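PDB 2VEC: pirin-like protein YhaK from Escherichia coli, which is a monomeric cytoplasmic bicupin of the pirin family that lacks quercetin 2,3-dioxygenase activity and is probably redox-sensitive. Local coordinates for residues Trp183-Val188 and Ala249-Leu254; Phe197-Pro202 and Ala237-Val242; Gly111-Leu116 and Leu156-Gly161; Ile87-Leu92 and Arg137-Leu142. One frame throughout, in Å; residues are numbered along the deposited sequence.

Contact 1 of 4, residues Trp183-Val188 and Ala249-Leu254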
loop_
_atom_site.group_PDB
_atom_site.type_symbol
_atom_site.label_atom_id
_atom_site.label_comp_id
_atom_site.label_asym_id
_atom_site.label_seq_id
_atom_site.Cartn_x
_atom_site.Cartn_y
_atom_site.Cartn_z
ATOM N N TRP A 183 0.441 -7.655 7.573
ATOM C CA TRP A 183 -1.015 -7.375 7.571
ATOM C C TRP A 183 -1.158 -5.943 7.124
ATOM O O TRP A 183 -0.511 -5.053 7.682
ATOM C CB TRP A 183 -1.672 -7.559 8.950
ATOM C CG TRP A 183 -1.867 -9.013 9.375
ATOM C CD1 TRP A 183 -3.049 -9.711 9.398
ATOM C CD2 TRP A 183 -0.873 -9.902 9.884
ATOM N NE1 TRP A 183 -2.848 -10.984 9.879
ATOM C CE2 TRP A 183 -1.520 -11.121 10.205
ATOM C CE3 TRP A 183 0.494 -9.782 10.144
ATOM C CZ2 TRP A 183 -0.839 -12.227 10.714
ATOM C CZ3 TRP A 183 1.184 -10.900 10.665
ATOM C CH2 TRP A 183 0.511 -12.105 10.947
ATOM N N LEU A 184 -2.005 -5.718 6.128
ATOM C CA LEU A 184 -2.119 -4.368 5.534
ATOM C C LEU A 184 -3.539 -3.904 5.705
ATOM O O LEU A 184 -4.475 -4.644 5.357
ATOM C CB LEU A 184 -1.829 -4.429 4.033
ATOM C CG LEU A 184 -1.944 -3.130 3.223
ATOM C CD1 LEU A 184 -0.986 -2.020 3.800
ATOM C CD2 LEU A 184 -1.632 -3.330 1.701
ATOM N N HIS A 185 -3.682 -2.693 6.227
ATOM C CA HIS A 185 -4.990 -2.128 6.528
ATOM C C HIS A 185 -5.142 -0.834 5.746
ATOM O O HIS A 185 -4.187 -0.031 5.664
ATOM C CB HIS A 185 -5.121 -1.806 8.023
ATOM C CG HIS A 185 -4.838 -2.976 8.926
ATOM N ND1 HIS A 185 -5.836 -3.795 9.410
ATOM C CD2 HIS A 185 -3.684 -3.436 9.457
ATOM C CE1 HIS A 185 -5.311 -4.720 10.192
ATOM N NE2 HIS A 185 -4.003 -4.525 10.240
ATOM N N HIS A 186 -6.346 -0.639 5.225
ATOM C CA HIS A 186 -6.754 0.592 4.518
ATOM C C HIS A 186 -7.733 1.314 5.414
ATOM O O HIS A 186 -8.690 0.708 5.889
ATOM C CB HIS A 186 -7.400 0.240 3.179
ATOM C CG HIS A 186 -7.819 1.455 2.369
ATOM N ND1 HIS A 186 -9.099 1.619 1.892
ATOM C CD2 HIS A 186 -7.117 2.535 1.933
ATOM C CE1 HIS A 186 -9.192 2.769 1.239
ATOM N NE2 HIS A 186 -7.995 3.337 1.221
ATOM N N ILE A 187 -7.479 2.604 5.652
ATOM C CA ILE A 187 -8.219 3.418 6.631
ATOM C C ILE A 187 -8.909 4.592 5.963
ATOM O O ILE A 187 -8.293 5.300 5.201
ATOM C CB ILE A 187 -7.216 3.974 7.724
ATOM C CG1 ILE A 187 -6.693 2.825 8.567
ATOM C CG2 ILE A 187 -7.891 5.014 8.686
ATOM C CD1 ILE A 187 -5.247 2.426 8.254
ATOM N N VAL A 188 -10.195 4.792 6.232
ATOM C CA VAL A 188 -10.920 5.938 5.665
ATOM C C VAL A 188 -11.691 6.534 6.821
ATOM O O VAL A 188 -12.619 5.893 7.334
ATOM C CB VAL A 188 -11.904 5.515 4.490
ATOM C CG1 VAL A 188 -12.571 6.762 3.857
ATOM C CG2 VAL A 188 -11.118 4.704 3.401
ATOM N N ALA A 249 -5.599 6.379 4.553
ATOM C CA ALA A 249 -4.271 6.005 4.984
ATOM C C ALA A 249 -4.068 4.499 4.894
ATOM O O ALA A 249 -5.041 3.732 4.759
ATOM C CB ALA A 249 -4.058 6.463 6.449
ATOM N N LEU A 250 -2.827 4.078 5.070
ATOM C CA LEU A 250 -2.523 2.659 5.196
ATOM C C LEU A 250 -1.800 2.466 6.513
ATOM O O LEU A 250 -1.050 3.359 6.953
ATOM C CB LEU A 250 -1.532 2.230 4.101
ATOM C CG LEU A 250 -2.001 2.301 2.648
ATOM C CD1 LEU A 250 -0.874 1.862 1.681
ATOM C CD2 LEU A 250 -3.284 1.486 2.390
ATOM N N LEU A 251 -2.016 1.306 7.136
ATOM C CA LEU A 251 -1.170 0.904 8.244
ATOM C C LEU A 251 -0.679 -0.472 7.846
ATOM O O LEU A 251 -1.493 -1.379 7.523
ATOM C CB LEU A 251 -1.926 0.818 9.575
ATOM C CG LEU A 251 -1.028 0.490 10.804
ATOM C CD1 LEU A 251 -1.595 1.091 12.094
ATOM C CD2 LEU A 251 -0.932 -1.051 10.965
ATOM N N ILE A 252 0.647 -0.612 7.826
ATOM C CA ILE A 252 1.259 -1.898 7.448
ATOM C C ILE A 252 1.915 -2.507 8.661
ATOM O O ILE A 252 2.754 -1.865 9.298
ATOM C CB ILE A 252 2.322 -1.738 6.349
ATOM C CG1 ILE A 252 1.910 -0.634 5.364
ATOM C CG2 ILE A 252 2.606 -3.125 5.704
ATOM C CD1 ILE A 252 2.876 -0.401 4.116
ATOM N N ASP A 253 1.544 -3.748 8.981
ATOM C CA ASP A 253 2.039 -4.436 10.169
ATOM C C ASP A 253 3.125 -5.378 9.651
ATOM O O ASP A 253 2.845 -6.282 8.846
ATOM C CB ASP A 253 0.806 -5.181 10.737
ATOM C CG ASP A 253 1.109 -6.167 11.830
ATOM O OD1 ASP A 253 2.276 -6.565 12.072
ATOM O OD2 ASP A 253 0.096 -6.620 12.468
ATOM N N LEU A 254 4.378 -5.120 10.049
ATOM C CA LEU A 254 5.547 -5.714 9.442
ATOM C C LEU A 254 6.273 -6.633 10.421
ATOM O O LEU A 254 6.306 -6.362 11.636
ATOM C CB LEU A 254 6.524 -4.574 8.986
ATOM C CG LEU A 254 5.929 -3.751 7.811
ATOM C CD1 LEU A 254 6.509 -2.312 7.889
ATOM C CD2 LEU A 254 6.203 -4.404 6.459
HETATM O O HOH W 1 -2.334 -5.678 12.176
#

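Contact 2 of 4, residues Phe197-Pro202 and Ala237-Val242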
loop_
_atom_site.group_PDB
_atom_site.type_symbol
_atom_site.label_atom_id
_atom_site.label_comp_id
_atom_site.label_asym_id
_atom_site.label_seq_id
_atom_site.Cartn_x
_atom_site.Cartn_y
_atom_site.Cartn_z
ATOM N N PHE A 197 -5.770 -0.542 16.158
ATOM C CA PHE A 197 -5.116 -1.687 15.496
ATOM C C PHE A 197 -4.249 -2.452 16.506
ATOM O O PHE A 197 -3.505 -1.854 17.299
ATOM C CB PHE A 197 -4.292 -1.241 14.275
ATOM C CG PHE A 197 -5.081 -0.418 13.291
ATOM C CD1 PHE A 197 -5.697 -1.026 12.194
ATOM C CD2 PHE A 197 -5.240 0.948 13.482
ATOM C CE1 PHE A 197 -6.452 -0.268 11.268
ATOM C CE2 PHE A 197 -6.001 1.721 12.587
ATOM C CZ PHE A 197 -6.600 1.110 11.475
ATOM N N GLN A 198 -4.357 -3.773 16.473
ATOM C CA GLN A 198 -3.526 -4.659 17.273
ATOM C C GLN A 198 -2.464 -5.187 16.308
ATOM O O GLN A 198 -2.785 -5.719 15.249
ATOM C CB GLN A 198 -4.361 -5.817 17.850
ATOM C CG GLN A 198 -5.324 -5.405 19.000
ATOM C CD GLN A 198 -5.817 -6.564 19.893
ATOM O OE1 GLN A 198 -6.565 -7.451 19.459
ATOM N NE2 GLN A 198 -5.442 -6.516 21.174
ATOM N N LEU A 199 -1.201 -5.032 16.657
ATOM C CA LEU A 199 -0.127 -5.382 15.749
ATOM C C LEU A 199 0.397 -6.781 16.049
ATOM O O LEU A 199 0.526 -7.180 17.228
ATOM C CB LEU A 199 0.995 -4.331 15.839
ATOM C CG LEU A 199 0.885 -2.972 15.106
ATOM C CD1 LEU A 199 1.045 -3.133 13.627
ATOM C CD2 LEU A 199 -0.399 -2.212 15.388
ATOM N N HIS A 200 0.618 -7.542 14.982
ATOM C CA HIS A 200 1.245 -8.845 15.015
ATOM C C HIS A 200 2.771 -8.742 15.117
ATOM O O HIS A 200 3.368 -9.366 15.965
ATOM C CB HIS A 200 0.854 -9.664 13.790
ATOM C CG HIS A 200 -0.602 -10.015 13.731
ATOM N ND1 HIS A 200 -1.520 -9.260 13.026
ATOM C CD2 HIS A 200 -1.305 -11.018 14.307
ATOM C CE1 HIS A 200 -2.727 -9.807 13.151
ATOM N NE2 HIS A 200 -2.617 -10.884 13.904
ATOM N N GLY A 201 3.385 -7.939 14.246
ATOM C CA GLY A 201 4.851 -7.800 14.205
ATOM C C GLY A 201 5.352 -6.624 15.027
ATOM O O GLY A 201 4.559 -5.875 15.615
ATOM N N PRO A 202 6.686 -6.475 15.108
ATOM C CA PRO A 202 7.359 -5.494 15.942
ATOM C C PRO A 202 7.548 -4.146 15.217
ATOM O O PRO A 202 8.182 -3.249 15.738
ATOM C CB PRO A 202 8.714 -6.164 16.201
ATOM C CG PRO A 202 9.039 -6.823 14.873
ATOM C CD PRO A 202 7.649 -7.375 14.438
ATOM N N ALA A 237 2.475 -2.761 20.381
ATOM C CA ALA A 237 1.513 -3.805 20.083
ATOM C C ALA A 237 0.118 -3.259 19.730
ATOM O O ALA A 237 -0.707 -3.986 19.176
ATOM C CB ALA A 237 1.436 -4.757 21.220
ATOM N N ASN A 238 -0.150 -1.997 20.072
ATOM C CA ASN A 238 -1.456 -1.390 19.781
ATOM C C ASN A 238 -1.242 0.022 19.344
ATOM O O ASN A 238 -0.474 0.760 19.973
ATOM C CB ASN A 238 -2.368 -1.331 21.023
ATOM C CG ASN A 238 -2.936 -2.667 21.407
ATOM O OD1 ASN A 238 -3.932 -3.131 20.829
ATOM N ND2 ASN A 238 -2.349 -3.280 22.435
ATOM N N ILE A 239 -1.943 0.415 18.284
ATOM C CA ILE A 239 -1.808 1.762 17.738
ATOM C C ILE A 239 -3.200 2.305 17.398
ATOM O O ILE A 239 -4.027 1.600 16.801
ATOM C CB ILE A 239 -0.946 1.802 16.442
ATOM C CG1 ILE A 239 0.512 1.335 16.691
ATOM C CG2 ILE A 239 -0.883 3.228 15.933
ATOM C CD1 ILE A 239 1.347 1.242 15.388
ATOM N N THR A 240 -3.458 3.537 17.818
ATOM C CA THR A 240 -4.710 4.210 17.512
ATOM C C THR A 240 -4.379 5.344 16.581
ATOM O O THR A 240 -3.442 6.102 16.858
ATOM C CB THR A 240 -5.372 4.799 18.765
ATOM O OG1 THR A 240 -5.752 3.736 19.626
ATOM C CG2 THR A 240 -6.621 5.587 18.390
ATOM N N LEU A 241 -5.150 5.446 15.496
ATOM C CA LEU A 241 -4.979 6.496 14.510
ATOM C C LEU A 241 -6.129 7.453 14.602
ATOM O O LEU A 241 -7.296 7.029 14.662
ATOM C CB LEU A 241 -4.992 5.914 13.093
ATOM C CG LEU A 241 -3.887 4.890 12.755
ATOM C CD1 LEU A 241 -3.995 4.559 11.286
ATOM C CD2 LEU A 241 -2.497 5.429 13.136
ATOM N N VAL A 242 -5.824 8.747 14.540
ATOM C CA VAL A 242 -6.881 9.766 14.700
ATOM C C VAL A 242 -6.778 10.761 13.544
ATOM O O VAL A 242 -5.692 11.337 13.309
ATOM C CB VAL A 242 -6.744 10.548 16.039
ATOM C CG1 VAL A 242 -7.883 11.578 16.194
ATOM C CG2 VAL A 242 -6.711 9.592 17.243
#

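Contact 3 of 4, residues Gly111-Leu116 and Leu156-Gly161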
loop_
_atom_site.group_PDB
_atom_site.type_symbol
_atom_site.label_atom_id
_atom_site.label_comp_id
_atom_site.label_asym_id
_atom_site.label_seq_id
_atom_site.Cartn_x
_atom_site.Cartn_y
_atom_site.Cartn_z
ATOM N N GLY A 111 -10.540 2.127 -6.707
ATOM C CA GLY A 111 -11.274 1.421 -5.681
ATOM C C GLY A 111 -10.876 -0.040 -5.503
ATOM O O GLY A 111 -11.425 -0.721 -4.628
ATOM N N GLU A 112 -9.948 -0.519 -6.342
ATOM C CA GLU A 112 -9.453 -1.877 -6.270
ATOM C C GLU A 112 -8.000 -1.895 -5.855
ATOM O O GLU A 112 -7.256 -0.962 -6.179
ATOM C CB GLU A 112 -9.554 -2.572 -7.620
ATOM C CG GLU A 112 -11.008 -2.850 -8.078
ATOM C CD GLU A 112 -11.031 -3.565 -9.427
ATOM O OE1 GLU A 112 -10.858 -2.884 -10.478
ATOM O OE2 GLU A 112 -11.179 -4.795 -9.439
ATOM N N ALA A 113 -7.628 -2.970 -5.164
ATOM C CA ALA A 113 -6.241 -3.284 -4.857
ATOM C C ALA A 113 -5.859 -4.580 -5.594
ATOM O O ALA A 113 -6.667 -5.530 -5.704
ATOM C CB ALA A 113 -6.055 -3.435 -3.315
ATOM N N LEU A 114 -4.639 -4.613 -6.102
ATOM C CA LEU A 114 -4.167 -5.716 -6.933
ATOM C C LEU A 114 -2.854 -6.211 -6.331
ATOM O O LEU A 114 -1.966 -5.387 -6.083
ATOM C CB LEU A 114 -3.920 -5.170 -8.348
ATOM C CG LEU A 114 -3.052 -5.935 -9.364
ATOM C CD1 LEU A 114 -3.717 -7.267 -9.776
ATOM C CD2 LEU A 114 -2.874 -5.097 -10.592
ATOM N N LEU A 115 -2.708 -7.522 -6.164
ATOM C CA LEU A 115 -1.427 -8.093 -5.777
ATOM C C LEU A 115 -0.840 -8.944 -6.919
ATOM O O LEU A 115 -1.481 -9.861 -7.428
ATOM C CB LEU A 115 -1.560 -8.937 -4.493
ATOM C CG LEU A 115 -0.258 -9.598 -4.025
ATOM C CD1 LEU A 115 0.722 -8.570 -3.418
ATOM C CD2 LEU A 115 -0.505 -10.717 -3.009
ATOM N N LEU A 116 0.378 -8.624 -7.337
ATOM C CA LEU A 116 1.104 -9.471 -8.299
ATOM C C LEU A 116 2.212 -10.170 -7.551
ATOM O O LEU A 116 3.096 -9.502 -7.012
ATOM C CB LEU A 116 1.681 -8.591 -9.425
ATOM C CG LEU A 116 0.649 -7.741 -10.170
ATOM C CD1 LEU A 116 1.355 -6.766 -11.116
ATOM C CD2 LEU A 116 -0.275 -8.682 -10.957
ATOM N N LEU A 156 -8.872 -7.142 -4.898
ATOM C CA LEU A 156 -9.801 -6.906 -3.796
ATOM C C LEU A 156 -10.509 -5.571 -4.004
ATOM O O LEU A 156 -9.892 -4.552 -4.351
ATOM C CB LEU A 156 -9.052 -6.899 -2.432
ATOM C CG LEU A 156 -9.813 -6.471 -1.147
ATOM C CD1 LEU A 156 -9.325 -7.259 0.044
ATOM C CD2 LEU A 156 -9.633 -4.953 -0.863
ATOM N N ALA A 157 -11.818 -5.558 -3.817
ATOM C CA ALA A 157 -12.559 -4.326 -3.896
ATOM C C ALA A 157 -12.550 -3.610 -2.533
ATOM O O ALA A 157 -13.068 -4.139 -1.551
ATOM C CB ALA A 157 -14.027 -4.592 -4.363
ATOM N N LEU A 158 -12.008 -2.402 -2.490
ATOM C CA LEU A 158 -11.932 -1.652 -1.217
ATOM C C LEU A 158 -13.316 -1.259 -0.754
ATOM O O LEU A 158 -14.101 -0.669 -1.522
ATOM C CB LEU A 158 -11.062 -0.394 -1.356
ATOM C CG LEU A 158 -9.633 -0.664 -1.778
ATOM C CD1 LEU A 158 -8.948 0.695 -2.051
ATOM C CD2 LEU A 158 -8.892 -1.390 -0.665
ATOM N N ASN A 159 -13.653 -1.638 0.471
ATOM C CA ASN A 159 -14.985 -1.314 0.977
ATOM C C ASN A 159 -15.115 0.123 1.475
ATOM O O ASN A 159 -16.243 0.599 1.597
ATOM C CB ASN A 159 -15.555 -2.342 1.975
ATOM C CG ASN A 159 -14.834 -2.364 3.331
ATOM O OD1 ASN A 159 -14.391 -1.345 3.844
ATOM N ND2 ASN A 159 -14.782 -3.549 3.941
ATOM N N MET A 160 -13.975 0.785 1.743
ATOM C CA MET A 160 -13.975 2.239 2.099
ATOM C C MET A 160 -14.591 2.527 3.485
ATOM O O MET A 160 -14.990 3.662 3.785
ATOM C CB MET A 160 -14.684 3.071 1.009
ATOM C CG MET A 160 -14.097 2.897 -0.401
ATOM S SD MET A 160 -12.340 3.362 -0.458
ATOM C CE MET A 160 -11.969 3.202 -2.188
ATOM N N GLY A 161 -14.646 1.504 4.340
ATOM C CA GLY A 161 -15.173 1.705 5.699
ATOM C C GLY A 161 -14.055 2.301 6.575
ATOM O O GLY A 161 -12.962 2.605 6.092
#

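Contact 4 of 4, residues Ile87-Leu92 and Arg137-Leu142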
loop_
_atom_site.group_PDB
_atom_site.type_symbol
_atom_site.label_atom_id
_atom_site.label_comp_id
_atom_site.label_asym_id
_atom_site.label_seq_id
_atom_site.Cartn_x
_atom_site.Cartn_y
_atom_site.Cartn_z
ATOM N N ILE A 87 4.293 -7.117 -5.685
ATOM C CA ILE A 87 3.856 -5.741 -5.966
ATOM C C ILE A 87 2.398 -5.629 -5.596
ATOM O O ILE A 87 1.581 -6.412 -6.071
ATOM C CB ILE A 87 4.011 -5.436 -7.492
ATOM C CG1 ILE A 87 5.452 -5.674 -7.996
ATOM C CG2 ILE A 87 3.510 -4.036 -7.856
ATOM C CD1 ILE A 87 6.516 -4.940 -7.244
ATOM N N LEU A 88 2.049 -4.654 -4.773
ATOM C CA LEU A 88 0.644 -4.428 -4.474
ATOM C C LEU A 88 0.269 -3.036 -4.907
ATOM O O LEU A 88 0.870 -2.061 -4.431
ATOM C CB LEU A 88 0.413 -4.611 -2.974
ATOM C CG LEU A 88 -1.024 -4.822 -2.459
ATOM C CD1 LEU A 88 -1.005 -5.584 -1.130
ATOM C CD2 LEU A 88 -1.739 -3.463 -2.309
ATOM N N ASN A 89 -0.716 -2.937 -5.809
ATOM C CA ASN A 89 -1.174 -1.678 -6.352
ATOM C C ASN A 89 -2.549 -1.335 -5.796
ATOM O O ASN A 89 -3.447 -2.200 -5.719
ATOM C CB ASN A 89 -1.262 -1.737 -7.909
ATOM C CG ASN A 89 0.122 -1.918 -8.570
ATOM O OD1 ASN A 89 1.134 -1.467 -8.038
ATOM N ND2 ASN A 89 0.175 -2.657 -9.654
ATOM N N VAL A 90 -2.723 -0.081 -5.424
ATOM C CA VAL A 90 -3.992 0.402 -4.984
ATOM C C VAL A 90 -4.313 1.486 -5.995
ATOM O O VAL A 90 -3.612 2.500 -6.082
ATOM C CB VAL A 90 -3.893 0.987 -3.564
ATOM C CG1 VAL A 90 -5.244 1.621 -3.112
ATOM C CG2 VAL A 90 -3.393 -0.098 -2.583
ATOM N N ILE A 91 -5.305 1.212 -6.822
ATOM C CA ILE A 91 -5.747 2.199 -7.814
ATOM C C ILE A 91 -6.567 3.284 -7.139
ATOM O O ILE A 91 -7.627 3.020 -6.583
ATOM C CB ILE A 91 -6.577 1.594 -8.935
ATOM C CG1 ILE A 91 -5.928 0.305 -9.478
ATOM C CG2 ILE A 91 -6.731 2.636 -10.075
ATOM C CD1 ILE A 91 -4.503 0.487 -9.996
ATOM N N LEU A 92 -6.073 4.509 -7.237
ATOM C CA LEU A 92 -6.713 5.689 -6.666
ATOM C C LEU A 92 -7.597 6.433 -7.652
ATOM O O LEU A 92 -8.587 7.034 -7.240
ATOM C CB LEU A 92 -5.639 6.649 -6.121
ATOM C CG LEU A 92 -4.788 5.961 -5.041
ATOM C CD1 LEU A 92 -3.606 6.883 -4.665
ATOM C CD2 LEU A 92 -5.630 5.626 -3.791
ATOM N N ARG A 137 -2.033 5.742 -8.984
ATOM C CA ARG A 137 -2.048 4.527 -8.205
ATOM C C ARG A 137 -0.892 4.499 -7.232
ATOM O O ARG A 137 0.168 5.049 -7.521
ATOM C CB ARG A 137 -2.054 3.290 -9.088
ATOM C CG ARG A 137 -0.863 3.113 -9.983
ATOM C CD ARG A 137 0.073 2.100 -9.389
ATOM N NE ARG A 137 1.267 2.035 -10.240
ATOM C CZ ARG A 137 2.411 2.644 -9.966
ATOM N NH1 ARG A 137 2.533 3.353 -8.852
ATOM N NH2 ARG A 137 3.434 2.514 -10.799
ATOM N N MET A 138 -1.122 3.879 -6.086
ATOM C CA MET A 138 -0.087 3.751 -5.064
ATOM C C MET A 138 0.397 2.313 -5.180
ATOM O O MET A 138 -0.370 1.424 -5.567
ATOM C CB MET A 138 -0.675 4.042 -3.704
ATOM C CG MET A 138 0.266 3.729 -2.539
ATOM S SD MET A 138 -0.269 4.544 -1.022
ATOM C CE MET A 138 0.056 6.285 -1.383
ATOM N N GLN A 139 1.681 2.106 -4.942
ATOM C CA GLN A 139 2.297 0.790 -5.188
ATOM C C GLN A 139 3.218 0.529 -4.049
ATOM O O GLN A 139 3.965 1.440 -3.645
ATOM C CB GLN A 139 3.049 0.818 -6.530
ATOM C CG GLN A 139 3.810 -0.472 -6.821
ATOM C CD GLN A 139 4.465 -0.462 -8.167
ATOM O OE1 GLN A 139 5.641 -0.144 -8.277
ATOM N NE2 GLN A 139 3.710 -0.794 -9.207
ATOM N N LEU A 140 3.141 -0.687 -3.489
ATOM C CA LEU A 140 4.031 -1.150 -2.439
ATOM C C LEU A 140 4.858 -2.307 -3.012
ATOM O O LEU A 140 4.310 -3.100 -3.794
ATOM C CB LEU A 140 3.175 -1.714 -1.275
ATOM C CG LEU A 140 2.493 -0.801 -0.246
ATOM C CD1 LEU A 140 1.625 0.293 -0.855
ATOM C CD2 LEU A 140 1.645 -1.674 0.700
ATOM N N TRP A 141 6.147 -2.412 -2.670
ATOM C CA TRP A 141 6.923 -3.632 -2.952
ATOM C C TRP A 141 7.288 -4.275 -1.609
ATOM O O TRP A 141 7.817 -3.568 -0.729
ATOM C CB TRP A 141 8.259 -3.336 -3.662
ATOM C CG TRP A 141 8.220 -2.655 -5.012
ATOM C CD1 TRP A 141 7.141 -2.046 -5.642
ATOM C CD2 TRP A 141 9.337 -2.449 -5.853
ATOM N NE1 TRP A 141 7.547 -1.499 -6.837
ATOM C CE2 TRP A 141 8.891 -1.746 -6.996
ATOM C CE3 TRP A 141 10.697 -2.812 -5.766
ATOM C CZ2 TRP A 141 9.760 -1.378 -8.025
ATOM C CZ3 TRP A 141 11.556 -2.446 -6.818
ATOM C CH2 TRP A 141 11.088 -1.757 -7.917
ATOM N N LEU A 142 7.033 -5.590 -1.460
ATOM C CA LEU A 142 7.442 -6.352 -0.247
ATOM C C LEU A 142 8.432 -7.403 -0.701
ATOM O O LEU A 142 8.206 -8.026 -1.760
ATOM C CB LEU A 142 6.235 -7.095 0.354
ATOM C CG LEU A 142 5.113 -6.142 0.824
ATOM C CD1 LEU A 142 3.840 -6.961 1.254
ATOM C CD2 LEU A 142 5.632 -5.365 2.005
#

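Contact 1 of 4, residues Trp183-Val188 and Ala249-Leu254
Trp183 and Asp253 form the first pair of an antiparallel ladder, joined by Asp253 N to Trp183 O at 2.8 Å and Trp183 N to Asp253 O at 3.0 Å. Five successive pairs, down to Ile187 with Ala249, keep the register without a bulge, and the His185-Leu251 and Ile187-Ala249 pairs are likewise doubly bonded.

On the face carrying Trp183, His185 and Ile187, the Trp183 ring and the Asp253 carboxylate run side by side, their planes 33° apart and CE3 3.9 Å from OD2. The imidazole of His185 brings its edge to the strand opposite, with CD2 3.6 Å from Leu251 O. A water in the plane of that ring lies 2.8 Å from His185 NE2 and donates to Asp253 OD2 at 2.6 Å. OD2 also accepts from His200 N and OD1 from Gly201 N, so three donors, two on OD2 and one on OD1, hold the carboxylate; His200 in turn stacks on Trp183.

The other face is mostly apolar. Leu184 CG lies anti to its backbone N (chi1 178°), bringing CD1 alongside Ile252 CG1 at 3.6 Å. His186 puts its ring edge, at CD2, near Leu250 CD2, while its NE2 bonds to Arg248.

Strand 163-168 flanks strand 183-189, while strand 203-208 flanks strand 247-254. Leu184, Leu250 and Ile252 pack against Leu140 of strand 135-143, so this sheet meets the sheet of the N-terminal cupin.

Contact 2 of 4, residues Phe197-Pro202 and Ala237-Val242
Phe197 and Ile239 satisfy one another's backbone: Phe197 N donates to Ile239 O at 2.8 Å, and Ile239 N returns a bond to Phe197 O at 2.9 Å. The ladder then runs out into the loop, where Leu199 N gives a very straight N-H bond (176°) to Ala237 O at 2.8 Å, although the donor sits 40° above the carbonyl plane. Two carbonyls gain a further CA-H contact: Phe197 O from Asn238 CA at 3.3 Å and Ala237 O from Gln198 CA. Ile239 O also lies in the plane of the Phe197 ring, at its edge, 3.6 Å from Phe197 CD2.

Between the paired side chains the polar fit is looser. The amides of Gln198 and Asn238 lie side by side, 27° from coplanar, but what meets Asn238 OD1 is the aliphatic CG of Gln198, at 3.2 Å. Thr240 OG1 bonds to Asn196 ND2, of the residue before Phe197.

The rest is apolar. The Leu241 and Phe197 side chains cross at about a right angle, with CD1 of Leu241 3.7 Å from CE2 of Phe197, and Leu199 CD2 touches Ile239 CD1 at 3.9 Å.

Phe197, Leu199, Ile239 and Leu241 face the interior of the C-terminal cupin barrel. There Phe197 meets Leu251 and makes an edge-to-face pair with His185, while Ile239 and Leu241 reach strand 203-208. Strand 213-217 continues this sheet beyond strand 238-243.

Contact 3 of 4, residues Gly111-Leu116 and Leu156-Gly161
Gly111 O receives the N-H of Leu158 at 2.8 Å, the donor almost in line with the carbonyl (C=O...N angle 166°). The same oxygen is covered by the side chain of its donor: Leu158 CB lies 3.3 Å and Leu158 CG 3.4 Å from Gly111 O, shielding the bond on that side. Leu158 CG stands anti to its own carbonyl carbon, which folds the isobutyl group back over the glycine carbonyl.

Past the non-hydrogen-bonded pair of Glu112 and Ala157, Ala113 and Leu156 form an antiparallel hydrogen-bonded pair. Ala113 N donates to Leu156 O at 2.9 Å, and Leu156 N to Ala113 O at 2.8 Å; both donors lie in the plane of the carbonyl they address. Glu112 CA adds a CA-H contact to Leu156 O at 3.3 Å. Its carboxylate is held elsewhere, by Ser109 N and by a salt bridge to Lys155.

Contact between side chains is slight. Leu158 CD2 only grazes Ala113 CB, and Met160, bent at chi2, brings its CE to 4.0 Å from Gly111 CA. Gly111 has a positive phi of 96°, a conformation accessible to a residue with no CB, as it turns into strand 112-116.

After Leu158 the chain leaves the sheet, and an Asx turn closes with Gly161 N donating to Asn159 OD1 at 2.9 Å. The arrangement is that of an antiparallel edge pairing in the N-terminal cupin, the outermost strand 153-157 ending in a turn that leads to strand 163-168 of the second cupin's sheet.

Contact 4 of 4, residues Ile87-Leu92 and Arg137-Leu142
The Trp141 indole carries the CD1 methyl of Ile87 over one face, a CH-pi contact 3.5 Å from the centroid of the five-membered ring and 18° off its normal. The Tyr82 ring meets the indole edge-to-face. In the plane of the indole, at its edge, lie Gln139 CG and the acceptor Gln139 OE1, which takes the NE1 hydrogen at 2.7 Å. The extended Gln139 chain (chi1 176°) carries its amide between Asn89 and Trp141, with NE1 approaching OE1 from above the Gln139 carbonyl plane.

The Asn89 and Gln139 amides are 27° apart, and Gln139 NE2 donates to Asn89 OD1 at 2.9 Å, the acceptor lying in the Gln139 amide plane. That NE2 also sits 3.6 Å above one face of the Arg137 guanidinium, toward its rim. With Asn67 ND2 bonded to Gln139 OE1 as well, both ends of the amide are engaged and its rotation should be fixed. The guanidinium is held by Glu126 and Asn67, while Arg137 CB rests against Ile91 CD1 at 3.8 Å.

On the reverse face, Leu88 faces Leu140 and Val90 faces Met138. Leu88 N to Leu140 O at 2.9 Å and Val90 N to Met138 O at 2.8 Å, each with its reciprocal bond, keep the ladder regular.

Tyr98 and Glu126, from the opposing sheet, meet the side carrying Asn89 and Arg137, which therefore lines the interior of the N-terminal cupin barrel; Leu140 and Met138 pack on strand 247-254. The pair thus forms part of one wall of that barrel in a two-cupin chain, its other face packing on the C-terminal cupin.

From the N terminus, residues 87-92 open contact 4 and 111-116 open contact 3; 137-142 then close contact 4 before 156-161 close contact 3, so the two loops cross. Strands 85-93 and 112-116 are neighbours, bonded by Leu114 N to Asn89 O, which makes one sheet of both contacts. The second half of the chain is arranged differently: 183-188 open contact 1, contact 2 forms and closes entirely within its span, and 249-254 complete it. Contact 2 belongs to the opposing sheet of the C-terminal cupin. Contact 1 joins the halves, packing on contact 4 through Leu184 and Leu88 and on contact 3 through His186 and Met160.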